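Local coordinates for fatty acid synthase 1, isoform A (Drosophila melanogaster, PDB 6FN6), which probably carries out, through this modifying region, the dehydration and NADPH-dependent reduction steps of de novo fatty acid synthesis, at residues N82-D85 / G86-A89; P203-H206 / F207-S211; D274-N278 / S279-R283; R322-Q325 / I326-E330; A609-N612 / F613-M617. One frame throughout, in Å; residues are numbered along the deposited sequence.

Along the chain the five contacts follow in series, each closing a short local turn, and none nests in or crosses another. Contact 1 closes the hairpin between strands 76-83 and 89-93 in the predicted N-terminal hotdog half of the dehydratase, and contact 2 lies on helix 203-210 of the predicted C-terminal half; their centres are about 29 Å apart. Contact 3 starts helix 279-296 and contact 4 lies on helix 320-329, both beside the eight-stranded mixed sheet. These two come within about 7 Å at their nearest atoms, and their helices pack together. Contact 5, about 44 Å from contact 4 between centres, turns strand 601-611 into helix 613-620 of the enoylreductase portion.

Contact 1: N82-D85 / G86-A89; sequences NFFD and GTGA
Phe84 and Ala89 close a beta hairpin, the turn between strands 76-83 and 89-93 of what is predicted to be the N-terminal hotdog fold of the dehydratase. Phe84 N donates to Ala89 O over 3.0 Å. At the other end of the residue Phe84 O takes the amide of Gly88 (N to O, 2.9 Å), a bent bond with an N-H...O angle of 134°. In the four-residue loop Asp85 and Gly86 have right-handed helical angles and Thr87 roughly so, while Gly88 has a left-handed one (phi 91°), at which any CB would run into the carbonyl O of Thr87. With CG anti to its carbonyl carbon (chi1 -75°), the Phe84 ring extends alongside Thr87, whose OG1 lies near the ring plane at its edge, while CD2 rests 4.3 Å from Ala89 CB. Further out, the second subunit meets the turn: its Phe84 stacks on this Phe84, and its Glu91 bonds to Thr87 OG1. On the strand behind, Phe83 packs against Phe45, Thr44 and Met48 of helix 34-48. Within the loop itself Thr87 OG1 also receives a weak bond from Ala89 N, 3.4 Å away.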
loop_
_atom_site.group_PDB
_atom_site.type_symbol
_atom_site.label_atom_id
_atom_site.label_comp_id
_atom_site.label_asym_id
_atom_site.label_seq_id
_atom_site.Cartn_x
_atom_site.Cartn_y
_atom_site.Cartn_z
ATOM N N ASN A 82 2.110 23.263 5.565
ATOM C CA ASN A 82 2.157 23.320 4.104
ATOM C C ASN A 82 0.991 22.549 3.483
ATOM O O ASN A 82 0.573 21.517 4.006
ATOM C CB ASN A 82 3.485 22.759 3.590
ATOM C CG ASN A 82 3.835 23.264 2.204
ATOM O OD1 ASN A 82 2.955 23.617 1.418
ATOM N ND2 ASN A 82 5.126 23.300 1.896
ATOM N N PHE A 83 0.474 23.052 2.364
ATOM C CA PHE A 83 -0.679 22.443 1.702
ATOM C C PHE A 83 -0.427 22.216 0.211
ATOM O O PHE A 83 0.183 23.052 -0.457
ATOM C CB PHE A 83 -1.917 23.326 1.876
ATOM C CG PHE A 83 -2.381 23.455 3.298
ATOM C CD1 PHE A 83 -1.856 24.437 4.121
ATOM C CD2 PHE A 83 -3.351 22.611 3.806
ATOM C CE1 PHE A 83 -2.280 24.567 5.429
ATOM C CE2 PHE A 83 -3.781 22.736 5.115
ATOM C CZ PHE A 83 -3.244 23.715 5.926
ATOM N N PHE A 84 -0.912 21.087 -0.301
ATOM C CA PHE A 84 -0.875 20.799 -1.736
ATOM C C PHE A 84 -2.196 21.159 -2.414
ATOM O O PHE A 84 -3.241 20.593 -2.096
ATOM C CB PHE A 84 -0.572 19.318 -1.998
ATOM C CG PHE A 84 0.868 18.923 -1.774
ATOM C CD1 PHE A 84 1.877 19.872 -1.682
ATOM C CD2 PHE A 84 1.212 17.585 -1.684
ATOM C CE1 PHE A 84 3.193 19.490 -1.485
ATOM C CE2 PHE A 84 2.523 17.198 -1.489
ATOM C CZ PHE A 84 3.514 18.148 -1.391
ATOM N N ASP A 85 -2.139 22.094 -3.356
ATOM C CA ASP A 85 -3.318 22.484 -4.121
ATOM C C ASP A 85 -3.915 21.284 -4.851
ATOM O O ASP A 85 -5.130 21.189 -5.022
ATOM C CB ASP A 85 -2.967 23.581 -5.129
ATOM C CG ASP A 85 -2.708 24.921 -4.469
ATOM O OD1 ASP A 85 -2.481 24.949 -3.242
ATOM O OD2 ASP A 85 -2.730 25.947 -5.183
ATOM N N GLY A 86 -3.051 20.368 -5.276
ATOM C CA GLY A 86 -3.472 19.235 -6.079
ATOM C C GLY A 86 -4.361 18.234 -5.368
ATOM O O GLY A 86 -5.470 17.955 -5.822
ATOM N N THR A 87 -3.878 17.690 -4.255
ATOM C CA THR A 87 -4.587 16.620 -3.558
ATOM C C THR A 87 -5.228 17.089 -2.254
ATOM O O THR A 87 -6.160 16.459 -1.752
ATOM C CB THR A 87 -3.642 15.444 -3.240
ATOM O OG1 THR A 87 -2.532 15.911 -2.465
ATOM C CG2 THR A 87 -3.135 14.806 -4.526
ATOM N N GLY A 88 -4.720 18.185 -1.703
ATOM C CA GLY A 88 -5.213 18.695 -0.436
ATOM C C GLY A 88 -4.469 18.146 0.769
ATOM O O GLY A 88 -4.822 18.434 1.912
ATOM N N ALA A 89 -3.440 17.346 0.515
ATOM C CA ALA A 89 -2.612 16.807 1.584
ATOM C C ALA A 89 -1.870 17.943 2.274
ATOM O O ALA A 89 -1.401 18.875 1.616
ATOM C CB ALA A 89 -1.631 15.780 1.040
#

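Contact 2: P203-H206 / F207-S211; sequences PAKH and FELLS
His206 turns its imidazole against both Phe207 and Leu210 on helix 203-210, in the predicted C-terminal hotdog half of the dehydratase. The side chain leaves the backbone at CB, which passes 3.1 Å from Phe207 N. CG then lies anti to the backbone N (chi1 -163°), and this carries the ring over toward Leu210. There CD2 meets Leu210 CD1 at 3.5 Å and NE2 follows at 3.7 Å from the same methyl, the two side chains crossing at a slant. The imidazole also turns its edge to the face of Phe207, a T-shaped pair with centroids 5.8 Å apart and planes at 89°. ND1 is bonded to the backbone N of Gly238, and Trp166, Trp170 and Phe173 add further aromatic neighbours. Phe207 is itself held from the preceding turn: its N bonds to Pro203 O, and its CE2 lies 4.3 Å from Pro203 CB. On another flank of the helix Lys205 and Leu209 run side by side, CG to CD1 at 4.1 Å. Since an amide N-H can only donate to ND1, a neutral imidazole would probably carry its proton on NE2, and the bond together with the flanking rings should hold it against flipping.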
loop_
_atom_site.group_PDB
_atom_site.type_symbol
_atom_site.label_atom_id
_atom_site.label_comp_id
_atom_site.label_asym_id
_atom_site.label_seq_id
_atom_site.Cartn_x
_atom_site.Cartn_y
_atom_site.Cartn_z
ATOM N N PRO A 203 -18.937 24.299 11.826
ATOM C CA PRO A 203 -19.019 25.442 12.745
ATOM C C PRO A 203 -20.411 26.061 12.838
ATOM O O PRO A 203 -20.851 26.415 13.932
ATOM C CB PRO A 203 -18.031 26.452 12.145
ATOM C CG PRO A 203 -17.213 25.687 11.161
ATOM C CD PRO A 203 -18.069 24.579 10.673
ATOM N N ALA A 204 -21.091 26.188 11.702
ATOM C CA ALA A 204 -22.417 26.791 11.668
ATOM C C ALA A 204 -23.376 26.024 12.571
ATOM O O ALA A 204 -24.107 26.613 13.367
ATOM C CB ALA A 204 -22.945 26.829 10.245
ATOM N N LYS A 205 -23.356 24.704 12.439
ATOM C CA LYS A 205 -24.207 23.827 13.232
ATOM C C LYS A 205 -23.838 23.898 14.711
ATOM O O LYS A 205 -24.702 23.817 15.585
ATOM C CB LYS A 205 -24.082 22.391 12.724
ATOM C CG LYS A 205 -25.005 21.384 13.386
ATOM C CD LYS A 205 -24.326 20.027 13.463
ATOM C CE LYS A 205 -25.316 18.882 13.386
ATOM N NZ LYS A 205 -24.618 17.565 13.385
ATOM N N HIS A 206 -22.546 24.042 14.978
ATOM C CA HIS A 206 -22.033 24.077 16.340
ATOM C C HIS A 206 -22.599 25.259 17.126
ATOM O O HIS A 206 -23.077 25.097 18.248
ATOM C CB HIS A 206 -20.505 24.141 16.322
ATOM C CG HIS A 206 -19.866 23.787 17.629
ATOM N ND1 HIS A 206 -19.752 22.488 18.073
ATOM C CD2 HIS A 206 -19.300 24.562 18.584
ATOM C CE1 HIS A 206 -19.146 22.477 19.246
ATOM N NE2 HIS A 206 -18.860 23.723 19.579
ATOM N N PHE A 207 -22.547 26.446 16.529
ATOM C CA PHE A 207 -22.917 27.668 17.235
ATOM C C PHE A 207 -24.428 27.866 17.327
ATOM O O PHE A 207 -24.910 28.526 18.246
ATOM C CB PHE A 207 -22.270 28.883 16.564
ATOM C CG PHE A 207 -20.775 28.919 16.696
ATOM C CD1 PHE A 207 -20.183 29.103 17.936
ATOM C CD2 PHE A 207 -19.959 28.772 15.584
ATOM C CE1 PHE A 207 -18.808 29.135 18.068
ATOM C CE2 PHE A 207 -18.583 28.804 15.709
ATOM C CZ PHE A 207 -18.006 28.987 16.953
ATOM N N GLU A 208 -25.179 27.301 16.387
ATOM C CA GLU A 208 -26.634 27.406 16.445
ATOM C C GLU A 208 -27.169 26.445 17.502
ATOM O O GLU A 208 -28.288 26.601 17.992
ATOM C CB GLU A 208 -27.271 27.113 15.082
ATOM C CG GLU A 208 -27.298 25.640 14.686
ATOM C CD GLU A 208 -27.989 25.406 13.352
ATOM O OE1 GLU A 208 -27.501 25.927 12.325
ATOM O OE2 GLU A 208 -29.020 24.700 13.330
ATOM N N LEU A 209 -26.357 25.451 17.852
ATOM C CA LEU A 209 -26.682 24.544 18.945
ATOM C C LEU A 209 -26.286 25.165 20.280
ATOM O O LEU A 209 -26.952 24.960 21.294
ATOM C CB LEU A 209 -25.976 23.202 18.753
ATOM C CG LEU A 209 -26.566 22.266 17.694
ATOM C CD1 LEU A 209 -25.628 21.098 17.435
ATOM C CD2 LEU A 209 -27.936 21.761 18.111
ATOM N N LEU A 210 -25.191 25.920 20.268
ATOM C CA LEU A 210 -24.719 26.604 21.463
ATOM C C LEU A 210 -25.635 27.766 21.835
ATOM O O LEU A 210 -25.748 28.125 23.007
ATOM C CB LEU A 210 -23.291 27.110 21.257
ATOM C CG LEU A 210 -22.178 26.083 21.473
ATOM C CD1 LEU A 210 -20.867 26.587 20.902
ATOM C CD2 LEU A 210 -22.029 25.763 22.953
ATOM N N SER A 211 -26.286 28.348 20.834
ATOM C CA SER A 211 -27.201 29.463 21.063
ATOM C C SER A 211 -28.399 29.031 21.905
ATOM O O SER A 211 -29.049 29.860 22.542
ATOM C CB SER A 211 -27.678 30.045 19.731
ATOM O OG SER A 211 -28.424 29.092 18.998
#

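Contact 3: D274-N278 / S279-R283; sequences DLNEN and SEKAR
Asn278 caps the first turn of helix 279-296. Its OD1 accepts from Lys281 N at 2.7 Å, with the donor in the carbonyl plane and a nearly straight N-H...O angle of 165°. That bond is reached because CG stands anti to the backbone N (chi1 177°), which brings the amide back over the helix start. Asn278 O is taken in turn by Ala282 N at 2.8 Å, the first main-chain bond of the helix, and its own N donates to Asn276 OD1 at 2.9 Å from above that carbonyl plane, making an Asx turn just ahead of the cap. Asn276 OD1 also lies against the aliphatic start of Lys281, 3.4 Å from its CB, whereas Lys281 NZ reaches away to a salt bridge with Glu559. Across the turn, Ala282 CB packs on Asp274 CB at 4.1 Å; the carboxylate OD1 of Asp274 is bonded to Ser433 and to the backbone N of Gly435. A leucine in place of Asn278 would probably deprive Lys281 N of its acceptor and weaken the start of the helix. The asparagine N-cap is a classic helix-start motif, preceded here by an Asx turn, on entry to the probable pseudo-methyltransferase fold.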
loop_
_atom_site.group_PDB
_atom_site.type_symbol
_atom_site.label_atom_id
_atom_site.label_comp_id
_atom_site.label_asym_id
_atom_site.label_seq_id
_atom_site.Cartn_x
_atom_site.Cartn_y
_atom_site.Cartn_z
ATOM N N ASP A 274 23.312 -9.059 69.862
ATOM C CA ASP A 274 23.459 -8.268 68.649
ATOM C C ASP A 274 22.095 -8.072 67.998
ATOM O O ASP A 274 21.246 -8.960 68.029
ATOM C CB ASP A 274 24.429 -8.942 67.676
ATOM C CG ASP A 274 25.855 -8.949 68.187
ATOM O OD1 ASP A 274 26.070 -8.592 69.364
ATOM O OD2 ASP A 274 26.761 -9.325 67.415
ATOM N N LEU A 275 21.889 -6.895 67.424
ATOM C CA LEU A 275 20.608 -6.549 66.829
ATOM C C LEU A 275 20.409 -7.258 65.493
ATOM O O LEU A 275 19.314 -7.242 64.930
ATOM C CB LEU A 275 20.503 -5.033 66.648
ATOM C CG LEU A 275 20.411 -4.247 67.960
ATOM C CD1 LEU A 275 20.652 -2.756 67.735
ATOM C CD2 LEU A 275 19.064 -4.479 68.630
ATOM N N ASN A 276 21.474 -7.867 64.979
ATOM C CA ASN A 276 21.384 -8.646 63.752
ATOM C C ASN A 276 22.409 -9.774 63.733
ATOM O O ASN A 276 23.405 -9.736 64.455
ATOM C CB ASN A 276 21.583 -7.745 62.533
ATOM C CG ASN A 276 21.265 -8.449 61.231
ATOM O OD1 ASN A 276 22.159 -8.764 60.449
ATOM N ND2 ASN A 276 19.984 -8.691 60.988
ATOM N N GLU A 277 22.156 -10.777 62.898
ATOM C CA GLU A 277 23.065 -11.908 62.738
ATOM C C GLU A 277 24.381 -11.449 62.120
ATOM O O GLU A 277 25.461 -11.843 62.561
ATOM C CB GLU A 277 22.411 -12.986 61.870
ATOM C CG GLU A 277 23.347 -14.087 61.399
ATOM C CD GLU A 277 24.080 -13.732 60.115
ATOM O OE1 GLU A 277 25.221 -14.207 59.926
ATOM O OE2 GLU A 277 23.515 -12.977 59.298
ATOM N N ASN A 278 24.273 -10.621 61.088
ATOM C CA ASN A 278 25.434 -10.049 60.422
ATOM C C ASN A 278 26.065 -8.968 61.299
ATOM O O ASN A 278 25.398 -8.012 61.695
ATOM C CB ASN A 278 25.028 -9.475 59.064
ATOM C CG ASN A 278 26.176 -8.806 58.349
ATOM O OD1 ASN A 278 26.538 -7.673 58.660
ATOM N ND2 ASN A 278 26.750 -9.502 57.375
ATOM N N SER A 279 27.348 -9.129 61.611
ATOM C CA SER A 279 28.024 -8.219 62.529
ATOM C C SER A 279 28.022 -6.783 62.010
ATOM O O SER A 279 27.858 -5.840 62.783
ATOM C CB SER A 279 29.465 -8.674 62.777
ATOM O OG SER A 279 30.206 -8.709 61.571
ATOM N N GLU A 280 28.188 -6.618 60.702
ATOM C CA GLU A 280 28.236 -5.287 60.111
ATOM C C GLU A 280 26.870 -4.616 60.208
ATOM O O GLU A 280 26.765 -3.456 60.608
ATOM C CB GLU A 280 28.699 -5.358 58.651
ATOM C CG GLU A 280 28.763 -4.012 57.936
ATOM C CD GLU A 280 29.704 -3.027 58.609
ATOM O OE1 GLU A 280 30.515 -3.456 59.458
ATOM O OE2 GLU A 280 29.628 -1.820 58.290
ATOM N N LYS A 281 25.824 -5.349 59.845
ATOM C CA LYS A 281 24.465 -4.832 59.946
ATOM C C LYS A 281 24.085 -4.580 61.403
ATOM O O LYS A 281 23.338 -3.649 61.705
ATOM C CB LYS A 281 23.468 -5.799 59.309
ATOM C CG LYS A 281 23.245 -5.568 57.826
ATOM C CD LYS A 281 22.019 -6.309 57.316
ATOM C CE LYS A 281 20.724 -5.639 57.767
ATOM N NZ LYS A 281 20.523 -4.296 57.149
ATOM N N ALA A 282 24.601 -5.413 62.301
ATOM C CA ALA A 282 24.303 -5.278 63.722
ATOM C C ALA A 282 24.821 -3.940 64.232
ATOM O O ALA A 282 24.134 -3.236 64.973
ATOM C CB ALA A 282 24.914 -6.427 64.510
ATOM N N ARG A 283 26.034 -3.590 63.818
ATOM C CA ARG A 283 26.646 -2.324 64.203
ATOM C C ARG A 283 25.839 -1.135 63.694
ATOM O O ARG A 283 25.595 -0.180 64.431
ATOM C CB ARG A 283 28.080 -2.251 63.681
ATOM C CG ARG A 283 28.883 -1.071 64.204
ATOM C CD ARG A 283 30.372 -1.286 63.990
ATOM N NE ARG A 283 31.153 -0.086 64.279
ATOM C CZ ARG A 283 31.360 0.894 63.406
ATOM N NH1 ARG A 283 30.836 0.829 62.187
ATOM N NH2 ARG A 283 32.085 1.948 63.749
#

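Contact 4: R322-Q325 / I326-E330; sequences RLLQ and IIEGE
Ile326 lies over the turn begun by Arg322 on helix 320-329, the crossover helix of a beta-alpha-beta unit that links strands 303-309 and 334-341. Their sheet has the strand order of the methyltransferase fold, consistent with the pseudo-methyltransferase part of animal fatty acid synthases. Ile326 places CG1 opposite its own carbonyl carbon (chi1 -61°), so that the branch runs back along the helix over Arg322 O, with CD1 at 4.0 Å from Arg322 CG. The two side chains cross at about a right angle, since Arg322 starts with CG anti to the backbone N and then folds at chi2 and chi3. Ile327 adopts nearly the same conformation one residue on, its CG1 lying 3.3 Å from Leu323 O. It reaches Val337 and Phe376 of the sheet and shares Ile291 of helix 279-296 with Ile326, which also packs on Asp288. Cutting Ile326 back to an alanine is likely to open a gap against Ile291 and to take one apolar neighbour, CD1, from Arg322 CG. On a further flank Leu324 and Glu328 lie side by side. Glu328 bends at chi2 (-80°), which brings its OE2 to 3.7 Å from Leu324 CD1, the methyl tip of a residue that also packs on Val337 and Val358. The main chain holds the usual i to i+4 bonds, the last of these four from Gly329 N to Gln325 O at 3.1 Å. Glu330 has already left helical angles, and its N turns back to Ile327 O at 2.9 Å.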
loop_
_atom_site.group_PDB
_atom_site.type_symbol
_atom_site.label_atom_id
_atom_site.label_comp_id
_atom_site.label_asym_id
_atom_site.label_seq_id
_atom_site.Cartn_x
_atom_site.Cartn_y
_atom_site.Cartn_z
ATOM N N ARG A 322 26.741 7.844 57.649
ATOM C CA ARG A 322 25.617 7.044 58.118
ATOM C C ARG A 322 24.814 7.791 59.177
ATOM O O ARG A 322 23.585 7.750 59.175
ATOM C CB ARG A 322 26.106 5.705 58.675
ATOM C CG ARG A 322 24.991 4.768 59.127
ATOM C CD ARG A 322 24.109 4.315 57.972
ATOM N NE ARG A 322 24.852 3.543 56.979
ATOM C CZ ARG A 322 24.358 3.162 55.804
ATOM N NH1 ARG A 322 23.116 3.482 55.464
ATOM N NH2 ARG A 322 25.109 2.462 54.966
ATOM N N LEU A 323 25.509 8.471 60.083
ATOM C CA LEU A 323 24.839 9.220 61.138
ATOM C C LEU A 323 23.982 10.332 60.545
ATOM O O LEU A 323 22.803 10.452 60.868
ATOM C CB LEU A 323 25.854 9.805 62.120
ATOM C CG LEU A 323 26.771 8.810 62.835
ATOM C CD1 LEU A 323 27.673 9.543 63.813
ATOM C CD2 LEU A 323 25.971 7.726 63.548
ATOM N N LEU A 324 24.576 11.141 59.675
ATOM C CA LEU A 324 23.842 12.227 59.040
ATOM C C LEU A 324 22.672 11.671 58.233
ATOM O O LEU A 324 21.621 12.303 58.123
ATOM C CB LEU A 324 24.765 13.049 58.140
ATOM C CG LEU A 324 24.115 14.222 57.401
ATOM C CD1 LEU A 324 23.462 15.201 58.371
ATOM C CD2 LEU A 324 25.137 14.936 56.526
ATOM N N GLN A 325 22.861 10.482 57.675
ATOM C CA GLN A 325 21.825 9.843 56.875
ATOM C C GLN A 325 20.639 9.435 57.748
ATOM O O GLN A 325 19.485 9.545 57.333
ATOM C CB GLN A 325 22.395 8.629 56.141
ATOM C CG GLN A 325 21.527 8.143 54.997
ATOM C CD GLN A 325 22.148 6.984 54.247
ATOM O OE1 GLN A 325 23.364 6.932 54.054
ATOM N NE2 GLN A 325 21.314 6.042 53.821
ATOM N N ILE A 326 20.928 8.965 58.958
ATOM C CA ILE A 326 19.883 8.582 59.902
ATOM C C ILE A 326 19.123 9.828 60.344
ATOM O O ILE A 326 17.894 9.825 60.421
ATOM C CB ILE A 326 20.470 7.836 61.112
ATOM C CG1 ILE A 326 21.159 6.547 60.669
ATOM C CG2 ILE A 326 19.378 7.499 62.115
ATOM C CD1 ILE A 326 22.139 5.998 61.687
ATOM N N ILE A 327 19.863 10.892 60.639
ATOM C CA ILE A 327 19.268 12.140 61.092
ATOM C C ILE A 327 18.364 12.694 59.997
ATOM O O ILE A 327 17.168 12.906 60.213
ATOM C CB ILE A 327 20.351 13.163 61.490
ATOM C CG1 ILE A 327 21.176 12.629 62.663
ATOM C CG2 ILE A 327 19.718 14.506 61.851
ATOM C CD1 ILE A 327 22.428 13.428 62.958
ATOM N N GLU A 328 18.943 12.913 58.819
ATOM C CA GLU A 328 18.217 13.484 57.687
ATOM C C GLU A 328 16.951 12.691 57.393
ATOM O O GLU A 328 15.938 13.249 56.972
ATOM C CB GLU A 328 19.112 13.512 56.446
ATOM C CG GLU A 328 20.289 14.475 56.536
ATOM C CD GLU A 328 19.899 15.915 56.263
ATOM O OE1 GLU A 328 18.728 16.162 55.906
ATOM O OE2 GLU A 328 20.767 16.803 56.404
ATOM N N GLY A 329 17.016 11.384 57.625
ATOM C CA GLY A 329 15.883 10.502 57.411
ATOM C C GLY A 329 14.648 10.894 58.201
ATOM O O GLY A 329 13.530 10.830 57.690
ATOM N N GLU A 330 14.847 11.292 59.453
ATOM C CA GLU A 330 13.740 11.697 60.312
ATOM C C GLU A 330 13.050 12.934 59.724
ATOM O O GLU A 330 13.728 13.876 59.310
ATOM C CB GLU A 330 14.244 11.994 61.728
ATOM C CG GLU A 330 13.191 11.849 62.819
ATOM C CD GLU A 330 12.806 10.402 63.072
ATOM O OE1 GLU A 330 13.562 9.499 62.652
ATOM O OE2 GLU A 330 11.746 10.165 63.687
#

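Contact 5: A609-N612 / F613-M617; sequences APIN and FRDVM
Asn612 and Asp615 join the end of a strand to the first turn of a helix, a strand-to-helix turn in the enoylreductase portion, which belongs with the zinc-binding dehydrogenases. The segment axes of strand 609-611 and helix 613-617 run at 63° to each other and approach to 8.4 Å. Asn612 sits at the N-cap position, yet its side chain makes no capping bond: its ND2 is bonded instead to Glu642 OE2. Its main chain does the work at the turn, with the carbonyl O accepting weak bonds from Asp615 N at 2.9 Å and from Val616 N at 3.3 Å. Asp615 answers from the helix side. Its CG stands opposite the carbonyl carbon (chi1 -64°), which folds the carboxylate back toward the strand end, where OD2 accepts a long, weak but nearly straight bond from Asn612 N (3.5 Å, 172°). The other oxygen, OD1, forms a salt bridge with the neighbouring Arg614 NH1 at 3.2 Å and takes a bond from Gly640 N, so each carboxylate oxygen has a partner, though the bonds from Asn612 N and Gly640 N are weak. Ile611 supplies the apolar part. Its CG2 meets the methylene of Asp615, and the rest of the side chain lies among Ala879, Phe880 and Met883 of helix 876-885 and Val892 and Ile894 of strand 891-895. Val616 crosses Ile611 at about a right angle, methyl against methyl, CG2 to CG2 at 4.0 Å.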
loop_
_atom_site.group_PDB
_atom_site.type_symbol
_atom_site.label_atom_id
_atom_site.label_comp_id
_atom_site.label_asym_id
_atom_site.label_seq_id
_atom_site.Cartn_x
_atom_site.Cartn_y
_atom_site.Cartn_z
ATOM N N ALA A 609 12.702 -23.683 28.413
ATOM C CA ALA A 609 11.822 -22.627 27.927
ATOM C C ALA A 609 12.605 -21.691 27.013
ATOM O O ALA A 609 13.471 -20.950 27.480
ATOM C CB ALA A 609 11.220 -21.854 29.090
ATOM N N PRO A 610 12.316 -21.730 25.703
ATOM C CA PRO A 610 12.984 -20.798 24.789
ATOM C C PRO A 610 12.458 -19.370 24.863
ATOM O O PRO A 610 11.289 -19.152 25.186
ATOM C CB PRO A 610 12.694 -21.392 23.406
ATOM C CG PRO A 610 12.325 -22.805 23.652
ATOM C CD PRO A 610 11.635 -22.812 24.973
ATOM N N ILE A 611 13.324 -18.407 24.562
ATOM C CA ILE A 611 12.898 -17.025 24.396
ATOM C C ILE A 611 12.637 -16.768 22.919
ATOM O O ILE A 611 13.409 -17.194 22.058
ATOM C CB ILE A 611 13.940 -16.032 24.940
ATOM C CG1 ILE A 611 14.300 -16.353 26.390
ATOM C CG2 ILE A 611 13.423 -14.607 24.841
ATOM C CD1 ILE A 611 15.700 -16.873 26.557
ATOM N N ASN A 612 11.545 -16.070 22.634
ATOM C CA ASN A 612 11.233 -15.657 21.277
ATOM C C ASN A 612 11.248 -14.135 21.213
ATOM O O ASN A 612 11.245 -13.472 22.249
ATOM C CB ASN A 612 9.880 -16.212 20.842
ATOM C CG ASN A 612 9.933 -17.698 20.534
ATOM O OD1 ASN A 612 10.290 -18.100 19.426
ATOM N ND2 ASN A 612 9.578 -18.520 21.514
ATOM N N PHE A 613 11.275 -13.583 20.005
ATOM C CA PHE A 613 11.366 -12.137 19.841
ATOM C C PHE A 613 10.225 -11.421 20.565
ATOM O O PHE A 613 10.407 -10.317 21.076
ATOM C CB PHE A 613 11.374 -11.761 18.356
ATOM C CG PHE A 613 12.707 -11.961 17.686
ATOM C CD1 PHE A 613 13.831 -11.286 18.138
ATOM C CD2 PHE A 613 12.838 -12.819 16.605
ATOM C CE1 PHE A 613 15.059 -11.464 17.525
ATOM C CE2 PHE A 613 14.065 -13.000 15.989
ATOM C CZ PHE A 613 15.177 -12.322 16.451
ATOM N N ARG A 614 9.058 -12.055 20.624
ATOM C CA ARG A 614 7.904 -11.450 21.281
ATOM C C ARG A 614 8.209 -11.169 22.750
ATOM O O ARG A 614 7.774 -10.158 23.299
ATOM C CB ARG A 614 6.675 -12.351 21.153
ATOM C CG ARG A 614 5.377 -11.713 21.645
ATOM C CD ARG A 614 4.226 -12.708 21.609
ATOM N NE ARG A 614 3.373 -12.637 22.793
ATOM C CZ ARG A 614 3.733 -13.050 24.004
ATOM N NH1 ARG A 614 4.944 -13.551 24.210
ATOM N NH2 ARG A 614 2.885 -12.955 25.019
ATOM N N ASP A 615 8.959 -12.064 23.382
ATOM C CA ASP A 615 9.357 -11.873 24.773
ATOM C C ASP A 615 10.312 -10.691 24.889
ATOM O O ASP A 615 10.202 -9.880 25.808
ATOM C CB ASP A 615 10.009 -13.140 25.330
ATOM C CG ASP A 615 9.051 -14.313 25.391
ATOM O OD1 ASP A 615 7.826 -14.081 25.444
ATOM O OD2 ASP A 615 9.520 -15.469 25.372
ATOM N N VAL A 616 11.247 -10.595 23.950
ATOM C CA VAL A 616 12.213 -9.504 23.940
ATOM C C VAL A 616 11.497 -8.181 23.699
ATOM O O VAL A 616 11.737 -7.199 24.399
ATOM C CB VAL A 616 13.305 -9.730 22.873
ATOM C CG1 VAL A 616 14.347 -8.614 22.923
ATOM C CG2 VAL A 616 13.967 -11.084 23.058
ATOM N N MET A 617 10.613 -8.164 22.705
ATOM C CA MET A 617 9.906 -6.946 22.326
ATOM C C MET A 617 9.054 -6.447 23.485
ATOM O O MET A 617 9.006 -5.248 23.758
ATOM C CB MET A 617 9.034 -7.188 21.091
ATOM C CG MET A 617 9.820 -7.452 19.813
ATOM S SD MET A 617 10.919 -6.099 19.358
ATOM C CE MET A 617 11.761 -6.804 17.943
#